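Gamma-glutamyltranspeptidase (Streptomyces lincolnensis, PDB 6J3A) probably transfers or hydrolyses gamma-glutamyl groups, as an LmbA-like homologue of the gamma-glutamyltranspeptidases in the N-terminal nucleophile hydrolase clan. Local coordinates at residues 17-22 and 49-54; 525-530 and 591-596; 422-427 and 434-439. All coordinates share one frame; numbering follows the deposited sequence.

Overall arrangement
Contacts 1 and 3 lie in the buried interior, their centres about 11 Å apart, whereas contact 2 is only partly buried near the edge of the fold, its centre about 17 Å from that of contact 3. Contact 3 is a beta hairpin held by backbone hydrogen bonds. Contact 1 joins two helix ends through methyls, a hydroxyl and a water, and meets contact 3 where T18 N probably bonds to H423 O. Helix 36-50 ends in contact 1 and also covers the V426/V434 face of contact 3. Contact 2 lays a loop and a helix start on strand 590-594 through sparse aliphatic packing, and V592 of that strand packs against D425 and V427 on strand 424-428.

Contact 1 (17-22 and 49-54); sequences STHWLA and VVEPHL
V50, at the C-terminal end of helix 36-50, sets its CG2 methyl over the middle of one face of the H19 imidazole, a CH-pi contact 3.6 Å from the ring centroid and 14° off the ring normal. Its second branch, CG1, meets L21 CD1 at 3.4 Å. E51, just past its helix, belongs to the same close part: its OE2 accepts from T18 OG1 at 2.7 Å, met on the syn side of the carboxylate and 16° out of its plane. T18 OG1 also takes a weak bond from H423 N. H19 is the N-cap of helix 20-31; its CG is anti to the backbone N (chi1 -154°), which lets ND1 accept a weak bond from L21 N at the ring edge. W20 NE1 binds Q9 O of the second subunit, placing this helix start at the dimer interface.

The looser side is bridged by a water, which links H19 NE2, 2.9 Å away, to V50 O, to which it donates at 2.7 Å. The chemistry implies methyl packing, with a hydroxyl-carboxylate bond and a water bridge satisfying polar groups of the buried join, and no salt bridge between the segments.

Contact 2 (525-530 and 591-596); sequences GGLDLQ and AVARDP
L529, in the first turn of helix 529-534, reaches down to strand 590-594 with a single methyl. Its CD1 lies 4.1 Å from A593 CB and 4.4 Å from A591 CB, so one leucine branch spans two alanines on the same face of the strand. CG is anti to the carbonyl carbon (chi1 -60°), a setting that carries the branch toward the sheet. L527 adds a second, lighter apolar touch, its CD1 lying 4.4 Å from A593 CB. M496 and A604, on the two strands flanking 590-594, also receive L529, while V517 of helix 506-519 packs on L527. V592, between the alanines, points away from the helix to the strand of contact 3. Strand 590-594 therefore lies between a helical layer and a second layer of strands, as expected of the alpha-beta-beta-alpha sandwich of this clan.

The polar interactions shape the loop itself. D528 is the centre of an inverse gamma turn, in which L529 N gives a weak bond to L527 O at 2.8 Å. D528 is also the N-cap of the helix: OD1 takes a weak bond from G531 N, and OD2 forms a salt bridge with R520 NE. At the outer rim, G525 and D595 come near each other without bonding.

Across the two segments the attraction is thus dispersion between a few aliphatic carbons at moderate spacing, and the small alanine side chains are consistent with the leucine lying close to the sheet, while the polar bonds around D528, two of them weak, are local to the loop and the helix start and may shape them.

Contact 3 (422-427 and 434-439); sequences CHLDVV and VAATPS
Strands 424-427 and 434-436 run antiparallel at 175°, with D425-A435 as the non-hydrogen-bonded pair between the hydrogen-bonded pairs L424-A436, where A436 N donates to L424 O at 3.0 Å, and V426-V434, which exchange both of their backbone bonds, while C422 N carries the pairing beyond the strands to P438 O at 2.8 Å.

On one face, V426 and V434 lie side by side and point the same way, V434 CG1 resting 3.6 Å from V426 CB. L424 CD2 meets A436 CB at 3.8 Å, put there by a torsion (chi1 84°) that sets CG between the backbone N and the carbonyl carbon. Helix 36-50 packs on this face, where Y37 and A40 touch V434. Beyond the paired strands, C422 CB and P438 CG touch more lightly, at 4.2 Å.

This is the hairpin 424-428/433-436, extended by strand 13-17 beside 424-428 and strand 61-66 beside 433-436. In N-terminal nucleophile hydrolases a central strand follows the residue released by self-cleavage; consistent with this, 422-427 comes directly after T421, itself preceded by the unmodelled residues 384-420.

The other face carries D425 and A435 and turns to strand 590-594, where the D425 side chain packs on C590 and V592. Toward the same strand, the H423 and T437 side chains cross obliquely, though the exact placement of the ring is doubtful. Exchanging H423 for an alanine would probably leave a gap beside T437 and C590, with the T437 side chain less restrained in its rotation. S439 OG, at the far end, bonds to T421 OG1 and to R459 NH2.

Contact 1 (17-22 and 49-54)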
loop_
_atom_site.group_PDB
_atom_site.type_symbol
_atom_site.label_atom_id
_atom_site.label_comp_id
_atom_site.label_asym_id
_atom_site.label_seq_id
_atom_site.Cartn_x
_atom_site.Cartn_y
_atom_site.Cartn_z
ATOM N N SER A 17 9.421 2.317 1.904
ATOM C CA SER A 17 9.986 3.657 1.737
ATOM C C SER A 17 9.101 4.716 2.346
ATOM O O SER A 17 7.984 4.451 2.800
ATOM C CB SER A 17 10.138 4.011 0.253
ATOM O OG SER A 17 11.252 3.370 -0.301
ATOM N N THR A 18 9.638 5.931 2.319
ATOM C CA THR A 18 8.891 7.156 2.585
ATOM C C THR A 18 8.198 7.713 1.334
ATOM O O THR A 18 7.628 8.800 1.408
ATOM C CB THR A 18 9.814 8.258 3.176
ATOM O OG1 THR A 18 10.975 8.426 2.350
ATOM C CG2 THR A 18 10.244 7.898 4.578
ATOM N N HIS A 19 8.244 6.976 0.213
ATOM C CA HIS A 19 7.580 7.344 -1.044
ATOM C C HIS A 19 7.299 6.138 -1.948
ATOM O O HIS A 19 8.208 5.377 -2.299
ATOM C CB HIS A 19 8.420 8.342 -1.820
ATOM C CG HIS A 19 7.626 9.218 -2.736
ATOM N ND1 HIS A 19 6.972 8.740 -3.849
ATOM C CD2 HIS A 19 7.403 10.553 -2.712
ATOM C CE1 HIS A 19 6.373 9.739 -4.469
ATOM N NE2 HIS A 19 6.616 10.851 -3.797
ATOM N N TRP A 20 6.040 6.012 -2.360
ATOM C CA TRP A 20 5.542 4.830 -3.083
ATOM C C TRP A 20 6.289 4.560 -4.401
ATOM O O TRP A 20 6.522 3.408 -4.763
ATOM C CB TRP A 20 4.017 4.939 -3.333
ATOM C CG TRP A 20 3.636 5.993 -4.327
ATOM C CD1 TRP A 20 3.573 5.858 -5.687
ATOM C CD2 TRP A 20 3.278 7.351 -4.042
ATOM N NE1 TRP A 20 3.211 7.049 -6.267
ATOM C CE2 TRP A 20 3.026 7.985 -5.283
ATOM C CE3 TRP A 20 3.162 8.101 -2.862
ATOM C CZ2 TRP A 20 2.650 9.334 -5.374
ATOM C CZ3 TRP A 20 2.789 9.440 -2.954
ATOM C CH2 TRP A 20 2.536 10.042 -4.202
ATOM N N LEU A 21 6.641 5.635 -5.102
ATOM C CA LEU A 21 7.372 5.555 -6.358
ATOM C C LEU A 21 8.722 4.874 -6.158
ATOM O O LEU A 21 9.151 4.061 -6.984
ATOM C CB LEU A 21 7.573 6.958 -6.950
ATOM C CG LEU A 21 6.350 7.736 -7.474
ATOM C CD1 LEU A 21 6.767 9.140 -7.875
ATOM C CD2 LEU A 21 5.675 7.065 -8.657
ATOM N N ALA A 22 9.374 5.196 -5.044
ATOM C CA ALA A 22 10.667 4.602 -4.721
ATOM C C ALA A 22 10.514 3.148 -4.276
ATOM O O ALA A 22 11.344 2.300 -4.614
ATOM C CB ALA A 22 11.367 5.421 -3.652
ATOM N N VAL A 49 14.778 12.162 -6.798
ATOM C CA VAL A 49 13.861 12.754 -7.771
ATOM C C VAL A 49 12.494 13.078 -7.180
ATOM O O VAL A 49 11.919 14.109 -7.517
ATOM C CB VAL A 49 13.690 11.836 -9.005
ATOM C CG1 VAL A 49 12.755 12.461 -10.033
ATOM C CG2 VAL A 49 15.036 11.564 -9.663
ATOM N N VAL A 50 11.981 12.206 -6.312
ATOM C CA VAL A 50 10.609 12.347 -5.795
ATOM C C VAL A 50 10.494 12.968 -4.408
ATOM O O VAL A 50 9.389 13.294 -3.987
ATOM C CB VAL A 50 9.830 11.016 -5.847
ATOM C CG1 VAL A 50 9.892 10.440 -7.261
ATOM C CG2 VAL A 50 10.332 10.010 -4.809
ATOM N N GLU A 51 11.622 13.119 -3.712
ATOM C CA GLU A 51 11.687 13.878 -2.460
ATOM C C GLU A 51 12.897 14.833 -2.441
ATOM O O GLU A 51 13.704 14.803 -1.506
ATOM C CB GLU A 51 11.744 12.928 -1.265
ATOM C CG GLU A 51 10.595 11.938 -1.200
ATOM C CD GLU A 51 10.431 11.302 0.171
ATOM O OE1 GLU A 51 10.245 12.045 1.158
ATOM O OE2 GLU A 51 10.473 10.059 0.267
ATOM N N PRO A 52 13.014 15.710 -3.452
ATOM C CA PRO A 52 14.154 16.631 -3.551
ATOM C C PRO A 52 14.135 17.770 -2.527
ATOM O O PRO A 52 15.139 18.433 -2.331
ATOM C CB PRO A 52 14.005 17.196 -4.958
ATOM C CG PRO A 52 12.534 17.238 -5.156
ATOM C CD PRO A 52 12.036 15.968 -4.520
ATOM N N HIS A 53 12.968 18.028 -1.960
ATOM C CA HIS A 53 12.802 18.804 -0.722
ATOM C C HIS A 53 13.306 18.133 0.566
ATOM O O HIS A 53 13.317 18.776 1.622
ATOM C CB HIS A 53 11.316 19.148 -0.533
ATOM C CG HIS A 53 10.430 17.950 -0.374
ATOM N ND1 HIS A 53 9.505 17.839 0.639
ATOM C CD2 HIS A 53 10.343 16.801 -1.087
ATOM C CE1 HIS A 53 8.872 16.685 0.526
ATOM N NE2 HIS A 53 9.366 16.035 -0.510
ATOM N N LEU A 54 13.662 16.847 0.488
ATOM C CA LEU A 54 14.111 16.064 1.644
ATOM C C LEU A 54 15.431 15.305 1.465
ATOM O O LEU A 54 16.008 14.856 2.455
ATOM C CB LEU A 54 12.995 15.114 2.077
ATOM C CG LEU A 54 11.744 15.803 2.650
ATOM C CD1 LEU A 54 10.623 14.795 2.838
ATOM C CD2 LEU A 54 12.007 16.506 3.974
HETATM O O HOH W 1 6.835 13.642 -4.696
#

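Contact 2 (525-530 and 591-596)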
loop_
_atom_site.group_PDB
_atom_site.type_symbol
_atom_site.label_atom_id
_atom_site.label_comp_id
_atom_site.label_asym_id
_atom_site.label_seq_id
_atom_site.Cartn_x
_atom_site.Cartn_y
_atom_site.Cartn_z
ATOM N N GLY A 525 0.076 -14.322 12.938
ATOM C CA GLY A 525 1.290 -15.073 13.290
ATOM C C GLY A 525 2.625 -14.416 12.941
ATOM O O GLY A 525 3.615 -15.113 12.765
ATOM N N GLY A 526 2.647 -13.083 12.842
ATOM C CA GLY A 526 3.850 -12.311 12.505
ATOM C C GLY A 526 3.920 -11.030 13.325
ATOM O O GLY A 526 2.923 -10.598 13.909
ATOM N N LEU A 527 5.094 -10.412 13.357
ATOM C CA LEU A 527 5.294 -9.168 14.102
ATOM C C LEU A 527 4.285 -8.114 13.677
ATOM O O LEU A 527 4.042 -7.943 12.483
ATOM C CB LEU A 527 6.706 -8.612 13.877
ATOM C CG LEU A 527 7.848 -9.487 14.388
ATOM C CD1 LEU A 527 9.197 -9.005 13.883
ATOM C CD2 LEU A 527 7.840 -9.528 15.903
ATOM N N ASP A 528 3.718 -7.406 14.652
ATOM C CA ASP A 528 2.694 -6.394 14.405
ATOM C C ASP A 528 3.362 -5.073 13.953
ATOM O O ASP A 528 3.297 -4.041 14.645
ATOM C CB ASP A 528 1.852 -6.208 15.669
ATOM C CG ASP A 528 0.666 -5.273 15.466
ATOM O OD1 ASP A 528 0.257 -5.050 14.303
ATOM O OD2 ASP A 528 0.140 -4.756 16.482
ATOM N N LEU A 529 3.992 -5.123 12.779
ATOM C CA LEU A 529 4.733 -3.994 12.238
ATOM C C LEU A 529 3.832 -2.776 12.052
ATOM O O LEU A 529 4.107 -1.716 12.616
ATOM C CB LEU A 529 5.382 -4.349 10.888
ATOM C CG LEU A 529 6.395 -5.504 10.827
ATOM C CD1 LEU A 529 6.968 -5.650 9.416
ATOM C CD2 LEU A 529 7.535 -5.325 11.832
ATOM N N GLN A 530 2.756 -2.933 11.280
ATOM C CA GLN A 530 1.883 -1.796 10.961
ATOM C C GLN A 530 1.105 -1.264 12.175
ATOM O O GLN A 530 0.887 -0.061 12.283
ATOM C CB GLN A 530 0.925 -2.127 9.811
ATOM C CG GLN A 530 0.122 -0.939 9.289
ATOM C CD GLN A 530 0.964 0.093 8.564
ATOM O OE1 GLN A 530 1.710 -0.239 7.636
ATOM N NE2 GLN A 530 0.826 1.360 8.962
ATOM N N ALA A 591 9.465 -0.291 7.709
ATOM C CA ALA A 591 9.961 -1.558 8.244
ATOM C C ALA A 591 9.775 -2.694 7.243
ATOM O O ALA A 591 8.771 -2.754 6.540
ATOM C CB ALA A 591 9.271 -1.897 9.561
ATOM N N VAL A 592 10.771 -3.564 7.163
ATOM C CA VAL A 592 10.599 -4.879 6.573
ATOM C C VAL A 592 11.099 -5.894 7.590
ATOM O O VAL A 592 11.935 -5.566 8.431
ATOM C CB VAL A 592 11.342 -5.035 5.233
ATOM C CG1 VAL A 592 10.833 -4.019 4.226
ATOM C CG2 VAL A 592 12.842 -4.908 5.408
ATOM N N ALA A 593 10.586 -7.114 7.508
ATOM C CA ALA A 593 10.992 -8.184 8.409
ATOM C C ALA A 593 10.986 -9.548 7.737
ATOM O O ALA A 593 10.415 -9.748 6.671
ATOM C CB ALA A 593 10.116 -8.210 9.666
ATOM N N ARG A 594 11.653 -10.471 8.406
ATOM C CA ARG A 594 11.702 -11.855 8.034
ATOM C C ARG A 594 11.407 -12.632 9.314
ATOM O O ARG A 594 11.821 -12.233 10.411
ATOM C CB ARG A 594 13.083 -12.197 7.470
ATOM C CG ARG A 594 13.180 -13.577 6.837
ATOM C CD ARG A 594 14.517 -13.790 6.140
ATOM N NE ARG A 594 14.835 -15.213 6.042
ATOM N N ASP A 595 10.629 -13.694 9.172
ATOM C CA ASP A 595 10.486 -14.707 10.209
ATOM C C ASP A 595 11.500 -15.789 9.855
ATOM O O ASP A 595 11.403 -16.393 8.782
ATOM C CB ASP A 595 9.067 -15.265 10.206
ATOM C CG ASP A 595 8.823 -16.305 11.305
ATOM O OD1 ASP A 595 9.771 -16.949 11.800
ATOM O OD2 ASP A 595 7.646 -16.498 11.656
ATOM N N PRO A 596 12.486 -16.029 10.740
ATOM C CA PRO A 596 13.530 -17.018 10.422
ATOM C C PRO A 596 13.031 -18.487 10.407
ATOM O O PRO A 596 13.432 -19.262 9.521
ATOM C CB PRO A 596 14.586 -16.776 11.508
ATOM C CG PRO A 596 13.836 -16.177 12.650
ATOM C CD PRO A 596 12.652 -15.451 12.087
#

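Contact 3 (422-427 and 434-439)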
loop_
_atom_site.group_PDB
_atom_site.type_symbol
_atom_site.label_atom_id
_atom_site.label_comp_id
_atom_site.label_asym_id
_atom_site.label_seq_id
_atom_site.Cartn_x
_atom_site.Cartn_y
_atom_site.Cartn_z
ATOM N N CYS A 422 14.929 11.013 3.885
ATOM C CA CYS A 422 14.140 9.868 3.410
ATOM C C CYS A 422 14.581 8.570 4.086
ATOM O O CYS A 422 15.592 8.530 4.794
ATOM C CB CYS A 422 14.301 9.728 1.900
ATOM S SG CYS A 422 13.907 11.252 1.017
ATOM N N HIS A 423 13.818 7.505 3.864
ATOM C CA HIS A 423 14.232 6.166 4.288
ATOM C C HIS A 423 13.735 5.078 3.351
ATOM O O HIS A 423 12.671 5.213 2.755
ATOM C CB HIS A 423 13.754 5.861 5.703
ATOM C CG HIS A 423 14.433 4.674 6.309
ATOM N ND1 HIS A 423 13.919 3.397 6.242
ATOM C CD2 HIS A 423 15.608 4.572 6.965
ATOM C CE1 HIS A 423 14.748 2.567 6.846
ATOM N NE2 HIS A 423 15.784 3.249 7.282
ATOM N N LEU A 424 14.519 4.010 3.216
ATOM C CA LEU A 424 14.037 2.798 2.571
ATOM C C LEU A 424 14.632 1.545 3.227
ATOM O O LEU A 424 15.770 1.572 3.710
ATOM C CB LEU A 424 14.271 2.833 1.057
ATOM C CG LEU A 424 15.616 2.424 0.470
ATOM C CD1 LEU A 424 15.495 2.338 -1.037
ATOM C CD2 LEU A 424 16.686 3.426 0.849
ATOM N N ASP A 425 13.825 0.480 3.275
ATOM C CA ASP A 425 14.245 -0.851 3.737
ATOM C C ASP A 425 13.939 -1.853 2.651
ATOM O O ASP A 425 12.931 -1.713 1.965
ATOM C CB ASP A 425 13.442 -1.310 4.950
ATOM C CG ASP A 425 13.508 -0.353 6.093
ATOM O OD1 ASP A 425 14.591 -0.286 6.715
ATOM O OD2 ASP A 425 12.490 0.303 6.388
ATOM N N VAL A 426 14.781 -2.875 2.515
ATOM C CA VAL A 426 14.500 -3.984 1.594
ATOM C C VAL A 426 14.870 -5.316 2.234
ATOM O O VAL A 426 15.855 -5.411 2.947
ATOM C CB VAL A 426 15.248 -3.859 0.246
ATOM C CG1 VAL A 426 14.767 -4.923 -0.744
ATOM C CG2 VAL A 426 15.064 -2.475 -0.358
ATOM N N VAL A 427 14.050 -6.327 1.985
ATOM C CA VAL A 427 14.408 -7.712 2.246
ATOM C C VAL A 427 14.076 -8.521 0.996
ATOM O O VAL A 427 13.000 -8.362 0.418
ATOM C CB VAL A 427 13.704 -8.264 3.494
ATOM C CG1 VAL A 427 12.191 -8.147 3.391
ATOM C CG2 VAL A 427 14.128 -9.705 3.758
ATOM N N VAL A 434 18.516 -4.703 4.129
ATOM C CA VAL A 434 19.186 -3.406 4.062
ATOM C C VAL A 434 18.272 -2.328 4.685
ATOM O O VAL A 434 17.057 -2.391 4.555
ATOM C CB VAL A 434 19.609 -3.085 2.611
ATOM C CG1 VAL A 434 18.413 -2.799 1.722
ATOM C CG2 VAL A 434 20.603 -1.947 2.573
ATOM N N ALA A 435 18.861 -1.373 5.397
ATOM C CA ALA A 435 18.121 -0.225 5.951
ATOM C C ALA A 435 18.983 1.017 5.769
ATOM O O ALA A 435 20.112 1.061 6.263
ATOM C CB ALA A 435 17.800 -0.434 7.424
ATOM N N ALA A 436 18.463 2.013 5.054
ATOM C CA ALA A 436 19.241 3.210 4.722
ATOM C C ALA A 436 18.423 4.443 5.006
ATOM O O ALA A 436 17.226 4.469 4.740
ATOM C CB ALA A 436 19.656 3.192 3.261
ATOM N N THR A 437 19.090 5.476 5.503
ATOM C CA THR A 437 18.457 6.744 5.825
ATOM C C THR A 437 19.148 7.832 5.012
ATOM O O THR A 437 20.005 8.522 5.534
ATOM C CB THR A 437 18.566 7.005 7.344
ATOM O OG1 THR A 437 17.915 5.946 8.052
ATOM C CG2 THR A 437 17.916 8.313 7.755
ATOM N N PRO A 438 18.806 7.969 3.711
ATOM C CA PRO A 438 19.444 9.013 2.913
ATOM C C PRO A 438 18.827 10.393 3.115
ATOM O O PRO A 438 17.622 10.516 3.315
ATOM C CB PRO A 438 19.243 8.533 1.476
ATOM C CG PRO A 438 17.975 7.780 1.535
ATOM C CD PRO A 438 17.984 7.087 2.863
ATOM N N SER A 439 19.667 11.417 3.034
ATOM C CA SER A 439 19.271 12.772 3.371
ATOM C C SER A 439 20.262 13.763 2.799
ATOM O O SER A 439 21.275 13.375 2.223
ATOM C CB SER A 439 19.226 12.918 4.891
ATOM O OG SER A 439 18.763 14.198 5.285
#